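Local coordinates for protein caltubin, EF-hand (Lymnaea stagnalis, PDB 6VAN) that binds divalent metal ions through EF-hand loops, here occupied by strontium, and is probably a calcium-binding protein in the pond snail, at residues I33-P38 and E105-S110; G79-F84 and L133-F138. All blocks are in the same frame, centred on the assembly; numbering follows the deposited sequence.

Interaction 1: residues I33-P38 and E105-S110; sequences IRRFKP and EAVGMS
R35 lays its bent end across V107, with NH2 3.5 Å from V107 CA and also touching the CG1 methyl. The two side chains cross at about a right angle. A turn at chi3 (44°) folds the arginine back over its own segment, where NH1 sits at the edge of the F36 ring and donates to the carbonyl of Y32; toward V107 the guanidinium offers a van der Waals contact. CG1 of V107 also meets F36 CD1 at 4.0 Å, and the same methyl thus touches both the charged group and the ring. Here the C-terminal end of helix 26-34, from the N-terminal half, meets that of helix 97-106 in the C-terminal EF-hand pair: near the former, I33 O accepts from both F36 N and K37 N, and helix 97-106 closes in a Schellman motif with G108, at positive phi, as its C-prime residue. A106 packs on R35 and F36, its CB 3.3 Å from R35 O and 3.9 Å from F36 CB. F36 carries CG between its backbone N and carbonyl carbon (chi1 54°), which sets one ring face against I33 O, while L86 and V103 pack against the side chain from helices 77-87 and 97-106.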
ATOM      1  N   ILE A  33       4.511   0.269  -7.322  1.00 17.78           N
ATOM      2  CA  ILE A  33       3.020   0.246  -7.410  1.00 18.82           C
ATOM      3  C   ILE A  33       2.592  -0.586  -8.624  1.00 19.98           C
ATOM      4  O   ILE A  33       1.530  -1.229  -8.548  1.00 17.53           O
ATOM      5  CB  ILE A  33       2.433   1.663  -7.428  1.00 17.96           C
ATOM      6  CG1 ILE A  33       2.763   2.409  -6.126  1.00 17.98           C
ATOM      7  CG2 ILE A  33       0.938   1.625  -7.699  1.00 18.24           C
ATOM      8  CD1 ILE A  33       2.322   3.841  -6.106  1.00 18.04           C
ATOM      9  N   ARG A  34       3.376  -0.610  -9.699  1.00 19.35           N
ATOM     10  CA  ARG A  34       3.000  -1.324 -10.946  1.00 20.59           C
ATOM     11  C   ARG A  34       2.863  -2.823 -10.698  1.00 20.13           C
ATOM     12  O   ARG A  34       2.096  -3.447 -11.452  1.00 21.12           O
ATOM     13  CB  ARG A  34       4.040  -1.105 -12.044  1.00 21.69           C
ATOM     14  CG  ARG A  34       3.664  -0.014 -13.022  1.00 23.26           C
ATOM     15  CD  ARG A  34       4.662   0.069 -14.177  1.00 25.09           C
ATOM     16  NE  ARG A  34       4.218   0.975 -15.230  1.00 28.74           N
ATOM     17  CZ  ARG A  34       4.975   1.411 -16.233  1.00 30.92           C
ATOM     18  NH1 ARG A  34       6.240   1.029 -16.326  1.00 33.14           N
ATOM     19  NH2 ARG A  34       4.465   2.243 -17.132  1.00 32.17           N
ATOM     20  N   ARG A  35       3.577  -3.375  -9.715  1.00 20.61           N
ATOM     21  CA  ARG A  35       3.469  -4.803  -9.340  1.00 22.26           C
ATOM     22  C   ARG A  35       1.984  -5.144  -9.145  1.00 21.29           C
ATOM     23  O   ARG A  35       1.578  -6.187  -9.634  1.00 22.62           O
ATOM     24  CB  ARG A  35       4.287  -5.118  -8.087  1.00 23.70           C
ATOM     25  CG  ARG A  35       5.791  -5.196  -8.332  1.00 26.66           C
ATOM     26  CD  ARG A  35       6.648  -5.000  -7.086  1.00 29.15           C
ATOM     27  NE  ARG A  35       6.199  -5.724  -5.886  1.00 33.23           N
ATOM     28  CZ  ARG A  35       5.520  -5.191  -4.857  1.00 34.96           C
ATOM     29  NH1 ARG A  35       5.183  -3.911  -4.846  1.00 35.21           N
ATOM     30  NH2 ARG A  35       5.172  -5.954  -3.832  1.00 37.98           N
ATOM     31  N   PHE A  36       1.206  -4.263  -8.511  1.00 19.85           N
ATOM     32  CA  PHE A  36      -0.187  -4.578  -8.079  1.00 18.74           C
ATOM     33  C   PHE A  36      -1.232  -3.635  -8.678  1.00 18.86           C
ATOM     34  O   PHE A  36      -2.419  -3.961  -8.585  1.00 18.88           O
ATOM     35  CB  PHE A  36      -0.267  -4.625  -6.553  1.00 17.98           C
ATOM     36  CG  PHE A  36       0.226  -3.410  -5.804  1.00 17.29           C
ATOM     37  CD1 PHE A  36       1.542  -3.304  -5.379  1.00 18.64           C
ATOM     38  CD2 PHE A  36      -0.648  -2.407  -5.435  1.00 18.68           C
ATOM     39  CE1 PHE A  36       1.979  -2.225  -4.628  1.00 17.90           C
ATOM     40  CE2 PHE A  36      -0.204  -1.327  -4.684  1.00 18.96           C
ATOM     41  CZ  PHE A  36       1.110  -1.220  -4.313  1.00 17.92           C
ATOM     42  N   LYS A  37      -0.846  -2.517  -9.275  1.00 18.43           N
ATOM     43  CA  LYS A  37      -1.739  -1.691 -10.127  1.00 18.60           C
ATOM     44  C   LYS A  37      -0.947  -1.393 -11.396  1.00 19.24           C
ATOM     45  O   LYS A  37      -0.358  -0.323 -11.532  1.00 19.41           O
ATOM     46  CB  LYS A  37      -2.249  -0.440  -9.393  1.00 18.68           C
ATOM     47  CG  LYS A  37      -3.441   0.243 -10.047  1.00 19.00           C
ATOM     48  CD  LYS A  37      -4.118   1.362  -9.243  1.00 18.80           C
ATOM     49  CE  LYS A  37      -5.414   1.863  -9.869  1.00 20.64           C
ATOM     50  NZ  LYS A  37      -6.168   2.769  -8.979  1.00 21.52           N
ATOM     51  N   PRO A  38      -0.854  -2.365 -12.334  1.00 19.13           N
ATOM     52  CA  PRO A  38       0.036  -2.238 -13.495  1.00 20.04           C
ATOM     53  C   PRO A  38      -0.200  -0.972 -14.339  1.00 20.02           C
ATOM     54  O   PRO A  38       0.754  -0.462 -14.908  1.00 21.26           O
ATOM     55  CB  PRO A  38      -0.273  -3.491 -14.331  1.00 20.43           C
ATOM     56  CG  PRO A  38      -0.846  -4.497 -13.361  1.00 21.94           C
ATOM     57  CD  PRO A  38      -1.543  -3.671 -12.298  1.00 20.02           C
ATOM     58  N   GLU A 105      -1.494 -11.670  -4.432  1.00 12.87           N
ATOM     59  CA  GLU A 105      -0.581 -12.545  -5.232  1.00 13.81           C
ATOM     60  C   GLU A 105       0.570 -11.684  -5.755  1.00 15.61           C
ATOM     61  O   GLU A 105       1.753 -12.106  -5.681  1.00 16.62           O
ATOM     62  CB  GLU A 105      -1.343 -13.271  -6.335  1.00 14.59           C
ATOM     63  CG  GLU A 105      -2.281 -14.343  -5.816  1.00 15.45           C
ATOM     64  CD  GLU A 105      -2.761 -15.383  -6.821  1.00 17.96           C
ATOM     65  OE1 GLU A 105      -1.909 -15.947  -7.516  1.00 21.52           O
ATOM     66  OE2 GLU A 105      -3.950 -15.686  -6.845  1.00 19.97           O
ATOM     67  N   ALA A 106       0.267 -10.486  -6.214  1.00 15.76           N
ATOM     68  CA  ALA A 106       1.256  -9.590  -6.841  1.00 16.24           C
ATOM     69  C   ALA A 106       2.351  -9.188  -5.857  1.00 17.76           C
ATOM     70  O   ALA A 106       3.461  -8.898  -6.324  1.00 19.15           O
ATOM     71  CB  ALA A 106       0.546  -8.380  -7.405  1.00 16.89           C
ATOM     72  N   VAL A 107       2.071  -9.149  -4.549  1.00 16.81           N
ATOM     73  CA  VAL A 107       3.053  -8.731  -3.513  1.00 18.38           C
ATOM     74  C   VAL A 107       3.724  -9.951  -2.871  1.00 17.79           C
ATOM     75  O   VAL A 107       4.490  -9.754  -1.929  1.00 20.48           O
ATOM     76  CB  VAL A 107       2.428  -7.821  -2.445  1.00 20.67           C
ATOM     77  CG1 VAL A 107       1.761  -6.585  -3.046  1.00 22.29           C
ATOM     78  CG2 VAL A 107       1.453  -8.568  -1.566  1.00 22.14           C
ATOM     79  N   GLY A 108       3.474 -11.151  -3.377  1.00 17.09           N
ATOM     80  CA  GLY A 108       4.306 -12.313  -3.025  1.00 16.03           C
ATOM     81  C   GLY A 108       3.564 -13.409  -2.278  1.00 15.77           C
ATOM     82  O   GLY A 108       4.201 -14.352  -1.844  1.00 16.22           O
HETATM   83  N   MSE A 109       2.241 -13.352  -2.178  1.00 14.18           N
HETATM   84  CA  MSE A 109       1.506 -14.448  -1.571  1.00 14.45           C
HETATM   85  C   MSE A 109       1.175 -15.501  -2.612  1.00 13.39           C
HETATM   86  O   MSE A 109       1.000 -15.185  -3.783  1.00 13.66           O
HETATM   87  CB  MSE A 109       0.211 -13.953  -0.936  1.00 15.02           C
HETATM   88  CG  MSE A 109       0.436 -13.403   0.421  1.00 17.32           C
HETATM   89 SE   MSE A 109      -1.222 -13.013   1.336  1.00 20.92          SE
HETATM   90  CE  MSE A 109      -0.859 -11.154   1.547  1.00 19.29           C
ATOM     91  N   SER A 110       1.080 -16.755  -2.149  1.00 13.31           N
ATOM     92  CA  SER A 110       0.623 -17.847  -2.982  1.00 12.70           C
ATOM     93  C   SER A 110      -0.868 -17.690  -3.255  1.00 12.57           C
ATOM     94  O   SER A 110      -1.550 -16.934  -2.546  1.00 12.28           O
ATOM     95  CB  SER A 110       0.875 -19.169  -2.305  1.00 13.80           C
ATOM     96  OG  SER A 110      -0.069 -19.382  -1.288  1.00 14.47           O
TER

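Interaction 2: residues G79-F84 and L133-F138; sequences GANEWF and LSLDEF. With SR (strontium ion), chain F.
F84 drives its ring into the start of helix 135-138. L135 lies over one face, its CB 4.2 Å from the ring centroid and only 8° off the normal, a CH-pi contact, while L133 O approaches the ring edge in plane, 3.4 Å from F84 CE1. With CG anti to the backbone N (chi1 -178°), the phenyl extends from helix 77-87 far enough for CZ to reach L135 N. F138 runs past it in the opposite direction: F84 CD1 meets F138 CG at 3.7 Å, and the two ring planes are inclined at 57°. The far end of F138 rests on helix 77-87, where CE2 lies 3.4 Å from A80 O, a carbonyl that already accepts from F84 N. Beside these aromatics, N81 OD1 touches both methyls of L135, with CD1 at 3.5 Å. A leucine at F84 has no flat face to set against L135, and would probably leave L135 CB without its CH-pi partner and open a gap beside F138. The segment that receives the phenyl is held by a capping box: S134 OG accepts from E137 N, and S134 N donates to E137 OE1 (2.9 Å). The same carboxylate grips strontium with both oxygens, the bidentate glutamate of an EF-hand loop, in a site completed by D126, N128, D130, K132 and water. L133 pairs through its backbone with V95, and F84 also packs on V95, placing the contact between the first helix of one EF-hand, the last of its partner and the short antiparallel sheet joining their loops.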
ATOM      1  N   GLY A  79      -4.804   8.159   4.767  1.00 15.22           N
ATOM      2  CA  GLY A  79      -3.803   7.097   4.577  1.00 14.60           C
ATOM      3  C   GLY A  79      -4.462   5.799   4.168  1.00 14.23           C
ATOM      4  O   GLY A  79      -3.945   5.125   3.271  1.00 15.40           O
ATOM      5  N   ALA A  80      -5.553   5.420   4.806  1.00 12.95           N
ATOM      6  CA  ALA A  80      -6.311   4.208   4.428  1.00 12.74           C
ATOM      7  C   ALA A  80      -6.822   4.341   2.987  1.00 12.51           C
ATOM      8  O   ALA A  80      -6.727   3.377   2.227  1.00 12.39           O
ATOM      9  CB  ALA A  80      -7.425   3.958   5.415  1.00 12.81           C
ATOM     10  N   ASN A  81      -7.333   5.511   2.623  1.00 12.58           N
ATOM     11  CA  ASN A  81      -7.874   5.741   1.270  1.00 13.41           C
ATOM     12  C   ASN A  81      -6.787   5.569   0.211  1.00 12.71           C
ATOM     13  O   ASN A  81      -7.086   5.139  -0.900  1.00 13.04           O
ATOM     14  CB  ASN A  81      -8.543   7.096   1.211  1.00 14.18           C
ATOM     15  CG  ASN A  81      -9.443   7.248   0.017  1.00 15.43           C
ATOM     16  OD1 ASN A  81     -10.042   6.291  -0.443  1.00 15.53           O
ATOM     17  ND2 ASN A  81      -9.590   8.474  -0.443  1.00 21.16           N
ATOM     18  N   GLU A  82      -5.567   5.948   0.517  1.00 13.22           N
ATOM     19  CA  GLU A  82      -4.481   5.791  -0.462  1.00 13.42           C
ATOM     20  C   GLU A  82      -4.319   4.311  -0.829  1.00 11.76           C
ATOM     21  O   GLU A  82      -4.253   4.006  -1.985  1.00 12.21           O
ATOM     22  CB  GLU A  82      -3.190   6.316   0.140  1.00 15.44           C
ATOM     23  CG  GLU A  82      -1.987   6.185  -0.774  1.00 18.24           C
ATOM     24  CD  GLU A  82      -0.748   6.832  -0.175  1.00 21.80           C
ATOM     25  OE1 GLU A  82      -0.192   6.248   0.759  1.00 26.53           O
ATOM     26  OE2 GLU A  82      -0.380   7.901  -0.625  1.00 29.10           O
ATOM     27  N   TRP A  83      -4.290   3.424   0.157  1.00 10.88           N
ATOM     28  CA  TRP A  83      -4.157   1.967  -0.119  1.00 10.92           C
ATOM     29  C   TRP A  83      -5.447   1.438  -0.760  1.00 10.58           C
ATOM     30  O   TRP A  83      -5.391   0.568  -1.598  1.00 11.43           O
ATOM     31  CB  TRP A  83      -3.809   1.212   1.160  1.00 10.87           C
ATOM     32  CG  TRP A  83      -2.483   1.614   1.715  1.00 11.48           C
ATOM     33  CD1 TRP A  83      -2.244   2.236   2.899  1.00 11.83           C
ATOM     34  CD2 TRP A  83      -1.210   1.450   1.086  1.00 11.38           C
ATOM     35  NE1 TRP A  83      -0.920   2.498   3.030  1.00 12.75           N
ATOM     36  CE2 TRP A  83      -0.257   2.037   1.931  1.00 11.51           C
ATOM     37  CE3 TRP A  83      -0.799   0.903  -0.129  1.00 11.43           C
ATOM     38  CZ2 TRP A  83       1.109   2.030   1.612  1.00 11.81           C
ATOM     39  CZ3 TRP A  83       0.544   0.899  -0.439  1.00 11.91           C
ATOM     40  CH2 TRP A  83       1.475   1.442   0.431  1.00 12.05           C
ATOM     41  N   PHE A  84      -6.595   1.950  -0.335  1.00  9.85           N
ATOM     42  CA  PHE A  84      -7.889   1.577  -0.952  1.00 10.39           C
ATOM     43  C   PHE A  84      -7.818   1.858  -2.463  1.00 10.45           C
ATOM     44  O   PHE A  84      -8.096   0.973  -3.289  1.00 10.16           O
ATOM     45  CB  PHE A  84      -9.013   2.368  -0.294  1.00 10.20           C
ATOM     46  CG  PHE A  84     -10.392   2.024  -0.814  1.00 11.01           C
ATOM     47  CD1 PHE A  84     -11.055   0.895  -0.381  1.00 11.58           C
ATOM     48  CD2 PHE A  84     -11.020   2.845  -1.753  1.00 12.70           C
ATOM     49  CE1 PHE A  84     -12.326   0.595  -0.854  1.00 11.93           C
ATOM     50  CE2 PHE A  84     -12.286   2.528  -2.227  1.00 12.78           C
ATOM     51  CZ  PHE A  84     -12.927   1.400  -1.781  1.00 13.09           C
ATOM     52  N   LEU A 133     -15.650  -4.262  -0.914  1.00 10.11           N
ATOM     53  CA  LEU A 133     -15.578  -3.273   0.193  1.00 10.08           C
ATOM     54  C   LEU A 133     -15.662  -1.857  -0.354  1.00  9.35           C
ATOM     55  O   LEU A 133     -14.938  -1.509  -1.282  1.00  9.40           O
ATOM     56  CB  LEU A 133     -14.279  -3.436   0.965  1.00 10.14           C
ATOM     57  CG  LEU A 133     -14.006  -4.824   1.539  1.00 10.10           C
ATOM     58  CD1 LEU A 133     -12.677  -4.844   2.269  1.00 10.36           C
ATOM     59  CD2 LEU A 133     -15.130  -5.336   2.424  1.00 10.41           C
ATOM     60  N   SER A 134     -16.485  -1.054   0.299  1.00 10.47           N
ATOM     61  CA  SER A 134     -16.429   0.411   0.172  1.00 10.92           C
ATOM     62  C   SER A 134     -15.271   0.931   1.005  1.00 10.73           C
ATOM     63  O   SER A 134     -14.739   0.182   1.864  1.00  9.99           O
ATOM     64  CB  SER A 134     -17.701   1.005   0.665  1.00 10.76           C
ATOM     65  OG  SER A 134     -17.838   0.738   2.036  1.00 12.05           O
ATOM     66  N   LEU A 135     -14.932   2.212   0.873  1.00 10.56           N
ATOM     67  CA  LEU A 135     -13.909   2.804   1.745  1.00 10.47           C
ATOM     68  C   LEU A 135     -14.349   2.645   3.194  1.00 10.42           C
ATOM     69  O   LEU A 135     -13.510   2.375   4.074  1.00 10.99           O
ATOM     70  CB  LEU A 135     -13.693   4.272   1.390  1.00 11.65           C
ATOM     71  CG  LEU A 135     -12.730   5.026   2.290  1.00 12.54           C
ATOM     72  CD1 LEU A 135     -11.313   4.455   2.252  1.00 12.82           C
ATOM     73  CD2 LEU A 135     -12.738   6.495   1.924  1.00 13.42           C
ATOM     74  N   ASP A 136     -15.630   2.850   3.473  1.00 10.40           N
ATOM     75  CA  ASP A 136     -16.113   2.823   4.867  1.00 11.74           C
ATOM     76  C   ASP A 136     -16.013   1.417   5.485  1.00 11.28           C
ATOM     77  O   ASP A 136     -15.841   1.309   6.690  1.00 12.56           O
ATOM     78  CB  ASP A 136     -17.518   3.401   4.953  1.00 13.34           C
ATOM     79  CG  ASP A 136     -17.443   4.912   5.039  1.00 14.30           C
ATOM     80  OD1 ASP A 136     -16.876   5.413   6.036  1.00 16.28           O
ATOM     81  OD2 ASP A 136     -17.894   5.552   4.082  1.00 16.64           O
ATOM     82  N   GLU A 137     -16.154   0.381   4.683  1.00 10.76           N
ATOM     83  CA  GLU A 137     -15.914  -0.994   5.162  1.00 10.63           C
ATOM     84  C   GLU A 137     -14.402  -1.222   5.302  1.00 10.06           C
ATOM     85  O   GLU A 137     -13.945  -1.732   6.351  1.00 10.35           O
ATOM     86  CB  GLU A 137     -16.522  -1.981   4.185  1.00 10.48           C
ATOM     87  CG  GLU A 137     -18.045  -2.012   4.208  1.00 11.23           C
ATOM     88  CD  GLU A 137     -18.658  -2.827   3.095  1.00 11.49           C
ATOM     89  OE1 GLU A 137     -18.136  -2.810   1.956  1.00 13.14           O
ATOM     90  OE2 GLU A 137     -19.654  -3.502   3.341  1.00 13.14           O
ATOM     91  N   PHE A 138     -13.653  -0.891   4.267  1.00 10.46           N
ATOM     92  CA  PHE A 138     -12.198  -1.126   4.234  1.00 10.56           C
ATOM     93  C   PHE A 138     -11.511  -0.505   5.451  1.00 10.78           C
ATOM     94  O   PHE A 138     -10.633  -1.114   6.086  1.00 11.34           O
ATOM     95  CB  PHE A 138     -11.632  -0.542   2.958  1.00 10.85           C
ATOM     96  CG  PHE A 138     -10.150  -0.660   2.814  1.00 10.99           C
ATOM     97  CD1 PHE A 138      -9.581  -1.861   2.442  1.00 12.30           C
ATOM     98  CD2 PHE A 138      -9.330   0.422   3.011  1.00 11.46           C
ATOM     99  CE1 PHE A 138      -8.206  -1.966   2.302  1.00 13.40           C
ATOM    100  CE2 PHE A 138      -7.963   0.318   2.847  1.00 12.07           C
ATOM    101  CZ  PHE A 138      -7.408  -0.876   2.477  1.00 12.57           C
TER
HETATM  102 SR    SR F 204     -19.793  -4.391   0.813  1.00 14.84          SR
HETATM  103  O   HOH W   1     -20.270  -2.656  -0.954  1.00 23.97           O
HETATM  104  O   HOH W   2     -21.278  -1.979   1.248  1.00 27.74           O

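In the fold
From the N terminus, the chain passes through helix 26-34 and reaches 33-38, the first half of interaction 1. It then runs through helices 42-52 and 62-71 to 79-84, which opens interaction 2. The return to 105-110, at the end of helix 97-106, closes interaction 1 over a 66-residue loop. Helix 111-122 and strand 132-133 follow, and 133-138 closes interaction 2 over 48 residues. The loops therefore cross, with one segment of each lying within the other. Interaction 1 bridges the two halves of the molecule, whereas interaction 2 is internal to the C-terminal EF-hand pair. Their centres are 18 Å apart, and helix 77-87 links them: it carries 79-84, and its far end reaches I33 through L86.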